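PDB 3LWU: succinylglutamate desuccinylase/aspartoacylase from Shewanella frigidimarina, which binds zinc and probably acts as a metal-dependent hydrolase of the succinylglutamate desuccinylase/aspartoacylase family, cleaving ester-type bonds. Local coordinates for residues T40-S45 with L91-N96; T21-S26 with Y44-S49. One frame throughout, in Å; residues are numbered along the deposited sequence.

Contact 1: T40-S45 with L91-N96; sequences TVPIYS and LAPLAN
Leu91 O is met twice by the neighbouring strand: Tyr44 N donates to it at 3.1 Å, and Ile43 CA adds a CA-H...O contact. The return bond, from Leu91 N to Tyr44 O, is shorter at 2.8 Å and close to straight (165°), which makes Tyr44 and Leu91 an antiparallel hydrogen-bonded pair. After Ala92 the strand ends and Pro93, with no N-H to donate, begins the loop; side chains make most contacts there. Pro93 CG comes to the edge of the Tyr44 ring, 4.0 Å from CE2 and near the ring plane, the two side chains crossing at about a right angle. On the other side of the strand, Ile43 CD1 presses on Ala92 CB at 3.5 Å. Val41 lays both methyls along one side of the departing chain: CG1, anti to the backbone N (chi1 174°), rests by Pro93 O and Ala92 CB, while CG2 lies 3.5 Å from Ala95 O. Where the backbones have parted, one water bridges them, donating to Thr40 O and to Leu94 O (2.8 Å). Met77 of helix 68-80 covers Tyr44 and Leu91, and Tyr44 OH is bonded to Ile343 O and Tyr346 N of the second subunit. Asn96 caps helix 97-100. Thus 89-92, an inner strand of the sheet, runs into a loop near the zinc site, the Ala95 side chain about 11 Å from the ion.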
loop_
_atom_site.group_PDB
_atom_site.type_symbol
_atom_site.label_atom_id
_atom_site.label_comp_id
_atom_site.label_asym_id
_atom_site.label_seq_id
_atom_site.Cartn_x
_atom_site.Cartn_y
_atom_site.Cartn_z
ATOM N N THR A 40 19.785 5.728 9.041
ATOM C CA THR A 40 20.428 6.429 10.136
ATOM C C THR A 40 19.470 7.397 10.856
ATOM O O THR A 40 18.469 7.890 10.277
ATOM C CB THR A 40 21.703 7.181 9.635
ATOM O OG1 THR A 40 21.294 8.211 8.766
ATOM C CG2 THR A 40 22.648 6.283 8.838
ATOM N N VAL A 41 19.753 7.607 12.139
ATOM C CA VAL A 41 19.044 8.532 13.006
ATOM C C VAL A 41 20.040 9.558 13.494
ATOM O O VAL A 41 21.106 9.181 13.967
ATOM C CB VAL A 41 18.451 7.801 14.210
ATOM C CG1 VAL A 41 17.836 8.777 15.202
ATOM C CG2 VAL A 41 17.429 6.747 13.723
ATOM N N PRO A 42 19.710 10.863 13.379
ATOM C CA PRO A 42 20.578 11.921 13.873
ATOM C C PRO A 42 20.415 12.065 15.392
ATOM O O PRO A 42 19.314 11.984 15.894
ATOM C CB PRO A 42 20.068 13.163 13.146
ATOM C CG PRO A 42 18.637 12.883 12.835
ATOM C CD PRO A 42 18.516 11.390 12.695
ATOM N N ILE A 43 21.529 12.236 16.088
ATOM C CA ILE A 43 21.589 12.347 17.528
ATOM C C ILE A 43 22.259 13.691 17.867
ATOM O O ILE A 43 23.311 14.053 17.307
ATOM C CB ILE A 43 22.370 11.140 18.160
ATOM C CG1 ILE A 43 21.723 9.781 17.744
ATOM C CG2 ILE A 43 22.472 11.246 19.671
ATOM C CD1 ILE A 43 20.332 9.536 18.281
ATOM N N TYR A 44 21.616 14.427 18.781
ATOM C CA TYR A 44 22.084 15.700 19.277
ATOM C C TYR A 44 22.235 15.531 20.770
ATOM O O TYR A 44 21.341 15.008 21.446
ATOM C CB TYR A 44 21.049 16.810 19.000
ATOM C CG TYR A 44 20.827 17.069 17.537
ATOM C CD1 TYR A 44 21.721 17.825 16.807
ATOM C CD2 TYR A 44 19.746 16.514 16.863
ATOM C CE1 TYR A 44 21.524 18.069 15.419
ATOM C CE2 TYR A 44 19.555 16.735 15.469
ATOM C CZ TYR A 44 20.452 17.521 14.770
ATOM O OH TYR A 44 20.259 17.789 13.435
ATOM N N SER A 45 23.357 15.990 21.284
ATOM C CA SER A 45 23.644 15.859 22.694
ATOM C C SER A 45 24.025 17.205 23.313
ATOM O O SER A 45 24.943 17.856 22.833
ATOM C CB SER A 45 24.762 14.824 22.883
ATOM O OG SER A 45 25.171 14.820 24.234
ATOM N N LEU A 91 18.878 13.883 22.213
ATOM C CA LEU A 91 17.662 13.986 21.444
ATOM C C LEU A 91 17.827 13.201 20.148
ATOM O O LEU A 91 18.843 13.329 19.472
ATOM C CB LEU A 91 17.319 15.458 21.172
ATOM C CG LEU A 91 17.189 16.257 22.487
ATOM C CD1 LEU A 91 18.501 16.986 22.723
ATOM C CD2 LEU A 91 16.027 17.263 22.443
ATOM N N ALA A 92 16.813 12.390 19.822
ATOM C CA ALA A 92 16.818 11.553 18.625
ATOM C C ALA A 92 15.559 11.856 17.821
ATOM O O ALA A 92 14.567 11.145 17.940
ATOM C CB ALA A 92 16.891 10.061 18.978
ATOM N N PRO A 93 15.582 12.944 17.026
ATOM C CA PRO A 93 14.432 13.149 16.161
ATOM C C PRO A 93 14.511 12.217 14.955
ATOM O O PRO A 93 15.526 11.561 14.750
ATOM C CB PRO A 93 14.572 14.609 15.747
ATOM C CG PRO A 93 16.005 14.828 15.707
ATOM C CD PRO A 93 16.588 13.999 16.837
ATOM N N LEU A 94 13.446 12.134 14.180
ATOM C CA LEU A 94 13.451 11.310 12.954
ATOM C C LEU A 94 13.963 9.894 13.274
ATOM O O LEU A 94 14.838 9.370 12.595
ATOM C CB LEU A 94 14.316 11.972 11.873
ATOM C CG LEU A 94 13.919 13.390 11.425
ATOM C CD1 LEU A 94 15.059 14.017 10.538
ATOM C CD2 LEU A 94 12.544 13.513 10.677
ATOM N N ALA A 95 13.408 9.271 14.301
ATOM C CA ALA A 95 13.996 8.059 14.854
ATOM C C ALA A 95 13.652 6.794 14.088
ATOM O O ALA A 95 14.178 5.744 14.407
ATOM C CB ALA A 95 13.621 7.900 16.350
ATOM N N ASN A 96 12.764 6.867 13.096
ATOM C CA ASN A 96 12.444 5.707 12.296
ATOM C C ASN A 96 12.406 6.076 10.834
ATOM O O ASN A 96 11.320 6.201 10.236
ATOM C CB ASN A 96 11.123 5.081 12.759
ATOM C CG ASN A 96 10.760 3.824 11.947
ATOM O OD1 ASN A 96 11.557 3.394 11.108
ATOM N ND2 ASN A 96 9.569 3.223 12.207
HETATM O O HOH W 1 16.405 9.667 10.279
#

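Contact 2: T21-S26 with Y44-S49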
loop_
_atom_site.group_PDB
_atom_site.type_symbol
_atom_site.label_atom_id
_atom_site.label_comp_id
_atom_site.label_asym_id
_atom_site.label_seq_id
_atom_site.Cartn_x
_atom_site.Cartn_y
_atom_site.Cartn_z
ATOM N N THR A 21 25.488 26.550 17.950
ATOM C CA THR A 21 24.830 25.571 18.850
ATOM C C THR A 21 25.766 24.868 19.850
ATOM O O THR A 21 26.896 24.527 19.521
ATOM C CB THR A 21 24.089 24.455 18.115
ATOM O OG1 THR A 21 23.470 23.582 19.081
ATOM C CG2 THR A 21 25.058 23.635 17.276
ATOM N N LYS A 22 25.258 24.648 21.062
ATOM C CA LYS A 22 25.964 23.868 22.107
ATOM C C LYS A 22 25.922 22.371 21.822
ATOM O O LYS A 22 26.722 21.633 22.351
ATOM C CB LYS A 22 25.336 24.078 23.504
ATOM C CG LYS A 22 25.433 25.465 24.020
ATOM C CD LYS A 22 25.134 25.590 25.515
ATOM C CE LYS A 22 23.693 25.311 25.857
ATOM N NZ LYS A 22 23.263 26.137 27.025
ATOM N N ALA A 23 24.973 21.941 20.998
ATOM C CA ALA A 23 24.766 20.518 20.708
ATOM C C ALA A 23 25.938 19.894 19.936
ATOM O O ALA A 23 26.437 20.489 18.985
ATOM C CB ALA A 23 23.469 20.330 19.920
ATOM N N ILE A 24 26.378 18.718 20.371
ATOM C CA ILE A 24 27.256 17.871 19.562
ATOM C C ILE A 24 26.348 16.932 18.740
ATOM O O ILE A 24 25.497 16.240 19.315
ATOM C CB ILE A 24 28.181 17.000 20.440
ATOM C CG1 ILE A 24 29.021 17.850 21.437
ATOM C CG2 ILE A 24 29.046 16.114 19.551
ATOM C CD1 ILE A 24 29.446 19.232 20.931
ATOM N N GLN A 25 26.524 16.936 17.414
ATOM C CA GLN A 25 25.709 16.130 16.475
ATOM C C GLN A 25 26.417 14.837 16.078
ATOM O O GLN A 25 27.561 14.877 15.706
ATOM C CB GLN A 25 25.398 16.920 15.210
ATOM C CG GLN A 25 24.520 16.141 14.205
ATOM C CD GLN A 25 23.857 17.034 13.158
ATOM O OE1 GLN A 25 24.052 18.240 13.151
ATOM N NE2 GLN A 25 23.033 16.438 12.296
ATOM N N SER A 26 25.749 13.691 16.187
ATOM C CA SER A 26 26.297 12.444 15.664
ATOM C C SER A 26 25.184 11.692 14.958
ATOM O O SER A 26 24.103 12.261 14.714
ATOM C CB SER A 26 26.917 11.590 16.780
ATOM O OG SER A 26 25.971 11.396 17.810
ATOM N N TYR A 44 21.616 14.427 18.781
ATOM C CA TYR A 44 22.084 15.700 19.277
ATOM C C TYR A 44 22.235 15.531 20.770
ATOM O O TYR A 44 21.341 15.008 21.446
ATOM C CB TYR A 44 21.049 16.810 19.000
ATOM C CG TYR A 44 20.827 17.069 17.537
ATOM C CD1 TYR A 44 21.721 17.825 16.807
ATOM C CD2 TYR A 44 19.746 16.514 16.863
ATOM C CE1 TYR A 44 21.524 18.069 15.419
ATOM C CE2 TYR A 44 19.555 16.735 15.469
ATOM C CZ TYR A 44 20.452 17.521 14.770
ATOM O OH TYR A 44 20.259 17.789 13.435
ATOM N N SER A 45 23.357 15.990 21.284
ATOM C CA SER A 45 23.644 15.859 22.694
ATOM C C SER A 45 24.025 17.205 23.313
ATOM O O SER A 45 24.943 17.856 22.833
ATOM C CB SER A 45 24.762 14.824 22.883
ATOM O OG SER A 45 25.171 14.820 24.234
ATOM N N PHE A 46 23.283 17.638 24.341
ATOM C CA PHE A 46 23.682 18.782 25.145
ATOM C C PHE A 46 24.335 18.231 26.402
ATOM O O PHE A 46 23.673 17.639 27.250
ATOM C CB PHE A 46 22.472 19.660 25.524
ATOM C CG PHE A 46 21.897 20.490 24.366
ATOM C CD1 PHE A 46 21.046 19.937 23.459
ATOM C CD2 PHE A 46 22.210 21.823 24.228
ATOM C CE1 PHE A 46 20.553 20.695 22.405
ATOM C CE2 PHE A 46 21.708 22.580 23.221
ATOM C CZ PHE A 46 20.884 22.019 22.297
HETATM N N MSE A 47 25.636 18.397 26.518
HETATM C CA MSE A 47 26.392 17.846 27.655
HETATM C C MSE A 47 26.000 18.535 28.911
HETATM O O MSE A 47 25.970 19.740 28.923
HETATM C CB MSE A 47 27.852 18.188 27.545
HETATM C CG MSE A 47 28.698 17.196 26.856
HETATM SE SE MSE A 47 30.511 17.924 27.128
HETATM C CE MSE A 47 30.918 17.552 25.225
ATOM N N GLY A 48 25.776 17.791 29.982
ATOM C CA GLY A 48 25.542 18.400 31.271
ATOM C C GLY A 48 26.855 18.842 31.911
ATOM O O GLY A 48 27.856 18.201 31.720
ATOM N N SER A 49 26.830 19.953 32.641
ATOM C CA SER A 49 28.003 20.495 33.356
ATOM C C SER A 49 28.200 19.905 34.756
ATOM O O SER A 49 29.235 20.118 35.349
ATOM C CB SER A 49 27.910 22.039 33.460
ATOM O OG SER A 49 26.656 22.471 33.984
#
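Ala23 CB sits over one face of the Phe46 ring, 4.1 Å from the ring centroid and only 22° off its normal, a CH-pi contact displaced toward the ring's rim. The same methyl also lies 4.4 Å from Tyr44 CD1, so it touches both aromatic side chains. Lys22 crosses Phe46 at about a right angle, its CB 3.9 Å from Phe46 CD2. Further along, Gln25 runs beside Tyr44 and points the same way: with CG anti to the backbone N (chi1 -179°) and the chain extended beyond it, the amide is carried out along the ring, CD coming 3.4 Å from Tyr44 CE1. Amide and ring planes are 49° apart, and although Gln25 NE2 passes near the tyrosine hydroxyl, the angle is poor for a hydrogen bond; NE2 instead bonds to Asp344 O of the second subunit. On the face that carries Ile24 and Ser45, Ile24 CG1 touches the methyl CE of the selenomethionine Met47 at 4.2 Å.

Behind these side chains lies a beta hairpin, in which strands 24-32 and 38-46 run antiparallel. Ile24 and Ser45 form one hydrogen-bonded pair of it, Ile24 N to Ser45 O at 3.0 Å and Ser45 N to Ile24 O at 2.9 Å. Gln25 and Tyr44 make the adjoining non-hydrogen-bonded pair.

The approach to the strand is shaped by an ST turn: Thr21 OG1 accepts from Ala23 N at 2.9 Å. Glu81 holds that turn from outside, through OE2 to the threonine hydroxyl and OE1 to Lys22 N, while Lys22 NZ is bonded to the carbonyl oxygens of Leu80 and Tyr83.

In the fold
From the N terminus, the chain enters strand 24-32, turns, and returns along strand 38-46; contact 2 closes this hairpin at its open end, bringing 21-26 onto 44-49. The path then runs through strand 56-60 and helix 68-80 to strand 89-92, where contact 1 closes a longer loop onto 40-45. Neither loop encloses the other: they follow in succession and overlap where they meet on strand 38-46, Tyr44 and Ser45 belonging to both contacts. That strand is thus bordered by strand 24-32 on one side and strand 89-92 on the other. Leu91 CD1 packs on Phe46 CD1. Contact 2 holds the hairpin together, contact 1 pairs its second strand with strand 89-92, and both touch the second subunit.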